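Local coordinates for protein (sliding clamp) (PDB 1B77), which probably encircles DNA as a ring of three subunits and tethers the phage DNA polymerase to its template, serving as a processivity factor, at residues Y55-N58 with S59-I63; P93-D96 with K97-V101; L127-S130 with R131-I135. All coordinates share one frame; numbering follows the deposited sequence.

Contact 1: Y55-N58 with S59-I63; sequences YDLN and SFLSI
Asp56 meets Ser59 where helix 57-64 begins. Asp56 is the N-cap, and its carboxylate reaches forward over the first turn. Its CG lies anti to the backbone N (chi1 -168°), which brings both oxygens to Ser59. Asp56 OD1 accepts from Ser59 N at 3.2 Å, the capping bond. The N-H points nearly straight at OD1 but comes from well above the carboxylate plane. Asp56 OD2 takes a weak bond from Ser59 OG at 2.9 Å. The backbone of the same residue also takes part: Asp56 O receives Phe60 N at 3.2 Å, and this donor lies in the carbonyl plane.

Leu57 faces the interior. Its CD1 lies 3.8 Å from Leu61 CG, and the two leucines cross at a slant. The same CD1 meets the Phe60 ring obliquely, 4.3 Å from Phe60 CD2. Leu61 N bonds to Leu57 O at 2.9 Å. One residue on, Asn58 O is gripped twice by Ser62. Ser62 N and Ser62 OG reach it from opposite faces of its plane, OG at 3.1 Å. Ser62 OG stands beside its own N (chi1 -65°), close enough to share this acceptor.

Leu61 packs on Leu11 of helix 5-15, and Phe60 makes an edge-to-face contact with Trp92. Lys12 of helix 5-15 makes a weak bond to Asn58 OD1. The cap takes up an N-H that has no earlier helical carbonyl to reach, and the carboxylate's negative charge would probably suit the positive end of the helix dipole.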
loop_
_atom_site.group_PDB
_atom_site.type_symbol
_atom_site.label_atom_id
_atom_site.label_comp_id
_atom_site.label_asym_id
_atom_site.label_seq_id
_atom_site.Cartn_x
_atom_site.Cartn_y
_atom_site.Cartn_z
ATOM N N TYR A 55 0.380 1.958 -27.360
ATOM C CA TYR A 55 -0.958 2.213 -26.822
ATOM C C TYR A 55 -0.923 2.351 -25.298
ATOM O O TYR A 55 -1.615 3.195 -24.733
ATOM C CB TYR A 55 -1.889 1.056 -27.188
ATOM C CG TYR A 55 -3.348 1.287 -26.853
ATOM C CD1 TYR A 55 -4.113 2.198 -27.575
ATOM C CD2 TYR A 55 -3.959 0.601 -25.803
ATOM C CE1 TYR A 55 -5.459 2.420 -27.266
ATOM C CE2 TYR A 55 -5.305 0.814 -25.480
ATOM C CZ TYR A 55 -6.047 1.723 -26.217
ATOM O OH TYR A 55 -7.378 1.915 -25.925
ATOM N N ASP A 56 -0.119 1.515 -24.645
ATOM C CA ASP A 56 -0.006 1.519 -23.187
ATOM C C ASP A 56 1.453 1.669 -22.773
ATOM O O ASP A 56 2.102 0.702 -22.371
ATOM C CB ASP A 56 -0.564 0.212 -22.613
ATOM C CG ASP A 56 -0.748 0.264 -21.099
ATOM O OD1 ASP A 56 -0.116 1.113 -20.424
ATOM O OD2 ASP A 56 -1.527 -0.569 -20.584
ATOM N N LEU A 57 1.954 2.894 -22.869
ATOM C CA LEU A 57 3.333 3.209 -22.539
ATOM C C LEU A 57 3.743 2.793 -21.134
ATOM O O LEU A 57 4.834 2.260 -20.935
ATOM C CB LEU A 57 3.572 4.712 -22.710
ATOM C CG LEU A 57 4.947 5.240 -22.305
ATOM C CD1 LEU A 57 6.025 4.470 -23.044
ATOM C CD2 LEU A 57 5.029 6.734 -22.610
ATOM N N ASN A 58 2.877 3.021 -20.156
ATOM C CA ASN A 58 3.238 2.671 -18.793
ATOM C C ASN A 58 3.530 1.195 -18.579
ATOM O O ASN A 58 4.518 0.854 -17.923
ATOM C CB ASN A 58 2.164 3.102 -17.806
ATOM C CG ASN A 58 2.715 3.245 -16.409
ATOM O OD1 ASN A 58 3.575 4.104 -16.164
ATOM N ND2 ASN A 58 2.248 2.399 -15.486
ATOM N N SER A 59 2.675 0.323 -19.121
ATOM C CA SER A 59 2.869 -1.122 -18.970
ATOM C C SER A 59 4.109 -1.579 -19.732
ATOM O O SER A 59 4.778 -2.533 -19.336
ATOM C CB SER A 59 1.637 -1.893 -19.460
ATOM O OG SER A 59 0.491 -1.552 -18.699
ATOM N N PHE A 60 4.401 -0.905 -20.839
ATOM C CA PHE A 60 5.585 -1.213 -21.635
ATOM C C PHE A 60 6.814 -0.934 -20.767
ATOM O O PHE A 60 7.680 -1.794 -20.603
ATOM C CB PHE A 60 5.622 -0.323 -22.880
ATOM C CG PHE A 60 6.901 -0.425 -23.669
ATOM C CD1 PHE A 60 7.202 -1.571 -24.391
ATOM C CD2 PHE A 60 7.797 0.636 -23.700
ATOM C CE1 PHE A 60 8.378 -1.663 -25.138
ATOM C CE2 PHE A 60 8.974 0.556 -24.441
ATOM C CZ PHE A 60 9.263 -0.595 -25.162
ATOM N N LEU A 61 6.883 0.275 -20.212
ATOM C CA LEU A 61 8.001 0.659 -19.353
ATOM C C LEU A 61 8.174 -0.311 -18.181
ATOM O O LEU A 61 9.297 -0.711 -17.867
ATOM C CB LEU A 61 7.799 2.081 -18.824
ATOM C CG LEU A 61 7.733 3.150 -19.923
ATOM C CD1 LEU A 61 7.356 4.500 -19.314
ATOM C CD2 LEU A 61 9.081 3.222 -20.642
ATOM N N SER A 62 7.069 -0.693 -17.543
ATOM C CA SER A 62 7.139 -1.632 -16.424
ATOM C C SER A 62 7.772 -2.948 -16.878
ATOM O O SER A 62 8.554 -3.561 -16.153
ATOM C CB SER A 62 5.746 -1.903 -15.861
ATOM O OG SER A 62 5.203 -0.724 -15.299
ATOM N N ILE A 63 7.432 -3.377 -18.086
ATOM C CA ILE A 63 7.991 -4.609 -18.620
ATOM C C ILE A 63 9.518 -4.520 -18.774
ATOM O O ILE A 63 10.225 -5.519 -18.619
ATOM C CB ILE A 63 7.320 -4.954 -19.975
ATOM C CG1 ILE A 63 6.175 -5.940 -19.729
ATOM C CG2 ILE A 63 8.329 -5.511 -20.968
ATOM C CD1 ILE A 63 6.623 -7.252 -19.138
#

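Contact 2: P93-D96 with K97-V101; sequences PAAD and KSTIV
Ala95 is the first residue of 93-96 to touch the following segment. Its methyl points toward the turn, and CB lies 3.9 Å from Thr99 OG1. This is a light contact, with the incoming chain lying alongside the end of the short 3-10 segment 97-99.

Asp96 comes next and makes all the hydrogen bonds between the two segments. It uses two acceptors. The first is OD2 of its side chain, with CG anti to the backbone N (chi1 180°), which carries the carboxylate forward over the turn. Asp96 OD2 accepts from Ser98 N at 3.0 Å, two residues ahead, which makes an Asx turn. The same oxygen accepts from Ser98 OG at 2.7 Å. The hydroxyl comes in on the anti side, somewhat out of the carboxylate plane. The amide comes from above the plane, on the other face. Ser98 OG stands between its own N and carbonyl carbon (chi1 74°), and from there it can share OD2 with the amide.

The second acceptor is Asp96 O. It also takes two donors from one residue, Thr99. Thr99 N lies 2.9 Å from Asp96 O and arrives from above the carbonyl plane. Thr99 OG1 is also 2.9 Å from Asp96 O, but lies in that plane. Two doubly used oxygens therefore hold Ser98 and Thr99, which should fix the turn firmly although it lies at the surface.

The turn belongs to the loop that leaves strand 88-92 and runs on to strand 114-118. Ala95 bonds through its backbone to Ala53 of strand 52-54. Ile100 packs on Ala53 as well, and Ala95, Thr99 and Ile100 all touch Tyr55, just ahead of helix 57-64.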
loop_
_atom_site.group_PDB
_atom_site.type_symbol
_atom_site.label_atom_id
_atom_site.label_comp_id
_atom_site.label_asym_id
_atom_site.label_seq_id
_atom_site.Cartn_x
_atom_site.Cartn_y
_atom_site.Cartn_z
ATOM N N PRO A 93 3.051 -5.415 -28.311
ATOM C CA PRO A 93 2.311 -4.909 -29.465
ATOM C C PRO A 93 2.598 -3.480 -29.909
ATOM O O PRO A 93 2.741 -2.572 -29.090
ATOM C CB PRO A 93 0.860 -5.090 -29.039
ATOM C CG PRO A 93 0.929 -4.858 -27.565
ATOM C CD PRO A 93 2.141 -5.674 -27.182
ATOM N N ALA A 94 2.681 -3.313 -31.226
ATOM C CA ALA A 94 2.891 -2.016 -31.854
ATOM C C ALA A 94 1.484 -1.542 -32.176
ATOM O O ALA A 94 0.718 -2.261 -32.813
ATOM C CB ALA A 94 3.688 -2.174 -33.137
ATOM N N ALA A 95 1.137 -0.339 -31.741
ATOM C CA ALA A 95 -0.197 0.181 -31.974
ATOM C C ALA A 95 -0.371 0.864 -33.325
ATOM O O ALA A 95 0.576 1.401 -33.899
ATOM C CB ALA A 95 -0.563 1.149 -30.864
ATOM N N ASP A 96 -1.587 0.826 -33.849
ATOM C CA ASP A 96 -1.828 1.511 -35.096
ATOM C C ASP A 96 -1.945 2.964 -34.659
ATOM O O ASP A 96 -2.645 3.268 -33.687
ATOM C CB ASP A 96 -3.132 1.067 -35.742
ATOM C CG ASP A 96 -3.389 1.786 -37.050
ATOM O OD1 ASP A 96 -2.905 1.311 -38.099
ATOM O OD2 ASP A 96 -4.057 2.840 -37.023
ATOM N N LYS A 97 -1.249 3.848 -35.366
ATOM C CA LYS A 97 -1.252 5.274 -35.060
ATOM C C LYS A 97 -2.628 5.849 -34.755
ATOM O O LYS A 97 -2.757 6.709 -33.890
ATOM C CB LYS A 97 -0.659 6.084 -36.226
ATOM C CG LYS A 97 0.844 6.109 -36.307
ATOM C CD LYS A 97 1.298 7.092 -37.393
ATOM C CE LYS A 97 2.818 7.222 -37.439
ATOM N NZ LYS A 97 3.288 8.217 -38.466
ATOM N N SER A 98 -3.653 5.385 -35.463
ATOM C CA SER A 98 -4.989 5.931 -35.264
ATOM C C SER A 98 -5.597 5.710 -33.892
ATOM O O SER A 98 -6.603 6.340 -33.571
ATOM C CB SER A 98 -5.961 5.411 -36.339
ATOM O OG SER A 98 -6.329 4.053 -36.140
ATOM N N THR A 99 -4.998 4.838 -33.079
ATOM C CA THR A 99 -5.542 4.549 -31.744
ATOM C C THR A 99 -4.908 5.307 -30.586
ATOM O O THR A 99 -5.183 5.005 -29.423
ATOM C CB THR A 99 -5.466 3.042 -31.388
ATOM O OG1 THR A 99 -4.096 2.646 -31.269
ATOM C CG2 THR A 99 -6.159 2.205 -32.457
ATOM N N ILE A 100 -4.049 6.271 -30.894
ATOM C CA ILE A 100 -3.421 7.090 -29.860
ATOM C C ILE A 100 -3.399 8.523 -30.355
ATOM O O ILE A 100 -3.466 8.759 -31.559
ATOM C CB ILE A 100 -1.971 6.672 -29.584
ATOM C CG1 ILE A 100 -1.131 6.855 -30.845
ATOM C CG2 ILE A 100 -1.933 5.242 -29.096
ATOM C CD1 ILE A 100 0.350 6.692 -30.611
ATOM N N VAL A 101 -3.315 9.478 -29.433
ATOM C CA VAL A 101 -3.263 10.884 -29.815
ATOM C C VAL A 101 -1.829 11.347 -29.628
ATOM O O VAL A 101 -1.214 11.054 -28.602
ATOM C CB VAL A 101 -4.209 11.737 -28.946
ATOM C CG1 VAL A 101 -4.016 13.219 -29.253
ATOM C CG2 VAL A 101 -5.641 11.336 -29.216
#

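Contact 3: L127-S130 with R131-I135; sequences LRVS and RGLQI
Ser130 and Ile135 meet at the C-terminal end of helix 120-132. The helix is closed by a backbone bond from Ile135 N to Ser130 O at 2.8 Å. This is a Schellman-like C-cap: the six-to-one bond is present, the inner five-to-two bond is not made. Gln134 takes the left-handed backbone conformation.

The tight side is mostly apolar. Val129 CG2 packs 3.6 Å from Leu133 CD1, with the two side chains slanting across each other. Ile135 CB lies 3.7 Å from Ser130 OG, whose hydroxyl is bonded to Leu126 O. Leu133 N also reaches Val129 O at 3.1 Å, while its bond to Ser130 O is weak. Tyr165 of strand 165-171 packs on both Val129 and Ile135. Trp92 of the third subunit packs on Leu133, Ile63 of that subunit on Val129 and its Leu66 on Arg128, so this side is part of a subunit interface.

The other side is looser and carries the exposed Arg131 and Gln134. Arg131 bends at chi2 and chi3 and folds back along the helix. Its guanidinium lies over Leu127 O without a hydrogen bond to it. That oxygen sits 3.0 Å above the guanidinium plane, offset toward the rim.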
loop_
_atom_site.group_PDB
_atom_site.type_symbol
_atom_site.label_atom_id
_atom_site.label_comp_id
_atom_site.label_asym_id
_atom_site.label_seq_id
_atom_site.Cartn_x
_atom_site.Cartn_y
_atom_site.Cartn_z
ATOM N N LEU A 127 2.092 20.978 -4.963
ATOM C CA LEU A 127 1.449 19.740 -5.379
ATOM C C LEU A 127 0.969 18.914 -4.180
ATOM O O LEU A 127 -0.107 18.321 -4.217
ATOM C CB LEU A 127 2.414 18.919 -6.246
ATOM C CG LEU A 127 2.621 19.393 -7.691
ATOM C CD1 LEU A 127 2.865 20.882 -7.741
ATOM C CD2 LEU A 127 3.784 18.640 -8.305
ATOM N N ARG A 128 1.766 18.891 -3.116
ATOM C CA ARG A 128 1.420 18.133 -1.919
ATOM C C ARG A 128 0.185 18.700 -1.230
ATOM O O ARG A 128 -0.767 17.976 -0.950
ATOM C CB ARG A 128 2.577 18.148 -0.912
ATOM C CG ARG A 128 3.882 17.477 -1.349
ATOM C CD ARG A 128 3.794 15.970 -1.384
ATOM N NE ARG A 128 5.089 15.360 -1.689
ATOM C CZ ARG A 128 6.097 15.248 -0.827
ATOM N NH1 ARG A 128 5.975 15.704 0.416
ATOM N NH2 ARG A 128 7.235 14.687 -1.209
ATOM N N VAL A 129 0.202 19.999 -0.952
ATOM C CA VAL A 129 -0.912 20.624 -0.254
ATOM C C VAL A 129 -2.173 20.824 -1.107
ATOM O O VAL A 129 -3.287 20.817 -0.582
ATOM C CB VAL A 129 -0.483 21.976 0.360
ATOM C CG1 VAL A 129 -0.308 23.015 -0.728
ATOM C CG2 VAL A 129 -1.506 22.428 1.379
ATOM N N SER A 130 -2.010 20.992 -2.415
ATOM C CA SER A 130 -3.171 21.178 -3.283
ATOM C C SER A 130 -4.172 20.038 -3.119
ATOM O O SER A 130 -5.379 20.261 -3.041
ATOM C CB SER A 130 -2.742 21.278 -4.751
ATOM O OG SER A 130 -2.289 22.590 -5.058
ATOM N N ARG A 131 -3.663 18.813 -3.059
ATOM C CA ARG A 131 -4.514 17.644 -2.901
ATOM C C ARG A 131 -5.230 17.609 -1.551
ATOM O O ARG A 131 -6.363 17.144 -1.455
ATOM C CB ARG A 131 -3.685 16.362 -3.081
ATOM C CG ARG A 131 -3.579 15.889 -4.523
ATOM C CD ARG A 131 -2.172 16.008 -5.094
ATOM N NE ARG A 131 -1.192 15.188 -4.380
ATOM C CZ ARG A 131 0.045 14.956 -4.823
ATOM N NH1 ARG A 131 0.455 15.488 -5.969
ATOM N NH2 ARG A 131 0.883 14.214 -4.108
ATOM N N GLY A 132 -4.566 18.104 -0.512
ATOM C CA GLY A 132 -5.155 18.099 0.819
ATOM C C GLY A 132 -6.185 19.178 1.102
ATOM O O GLY A 132 -6.976 19.048 2.040
ATOM N N LEU A 133 -6.177 20.243 0.302
ATOM C CA LEU A 133 -7.117 21.351 0.468
ATOM C C LEU A 133 -8.062 21.438 -0.727
ATOM O O LEU A 133 -8.729 22.451 -0.924
ATOM C CB LEU A 133 -6.362 22.679 0.593
ATOM C CG LEU A 133 -5.473 22.923 1.811
ATOM C CD1 LEU A 133 -4.645 24.182 1.595
ATOM C CD2 LEU A 133 -6.339 23.053 3.051
ATOM N N GLN A 134 -8.111 20.371 -1.513
ATOM C CA GLN A 134 -8.950 20.308 -2.704
ATOM C C GLN A 134 -8.740 21.505 -3.617
ATOM O O GLN A 134 -9.700 22.103 -4.105
ATOM C CB GLN A 134 -10.438 20.217 -2.345
ATOM C CG GLN A 134 -10.824 19.034 -1.478
ATOM C CD GLN A 134 -10.696 19.353 -0.011
ATOM O OE1 GLN A 134 -11.358 20.258 0.490
ATOM N NE2 GLN A 134 -9.838 18.616 0.688
ATOM N N ILE A 135 -7.481 21.870 -3.830
ATOM C CA ILE A 135 -7.176 22.979 -4.719
ATOM C C ILE A 135 -7.186 22.387 -6.122
ATOM O O ILE A 135 -6.356 21.541 -6.449
ATOM C CB ILE A 135 -5.788 23.587 -4.415
ATOM C CG1 ILE A 135 -5.784 24.190 -3.005
ATOM C CG2 ILE A 135 -5.446 24.656 -5.459
ATOM C CD1 ILE A 135 -4.470 24.817 -2.584
#

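Contacts 1 and 2 are neighbours, with centres about 13 Å apart, and both lie in the N-terminal half of the chain. Tyr55 joins them. Its CE1 lies 3.4 Å from Thr99 O, and its CA lies 3.9 Å from Ile100 CG2. Contact 3 is remote within the chain, its centre about 28 Å from that of contact 1 and about 34 Å from that of contact 2. It lies in the C-terminal half. The trimer brings equivalents of contacts 1 and 3 together: Ile63 packs on Leu133 of the second subunit, while Val129 packs on Ile63 of the third. Contact 2 touches no other subunit of the ring.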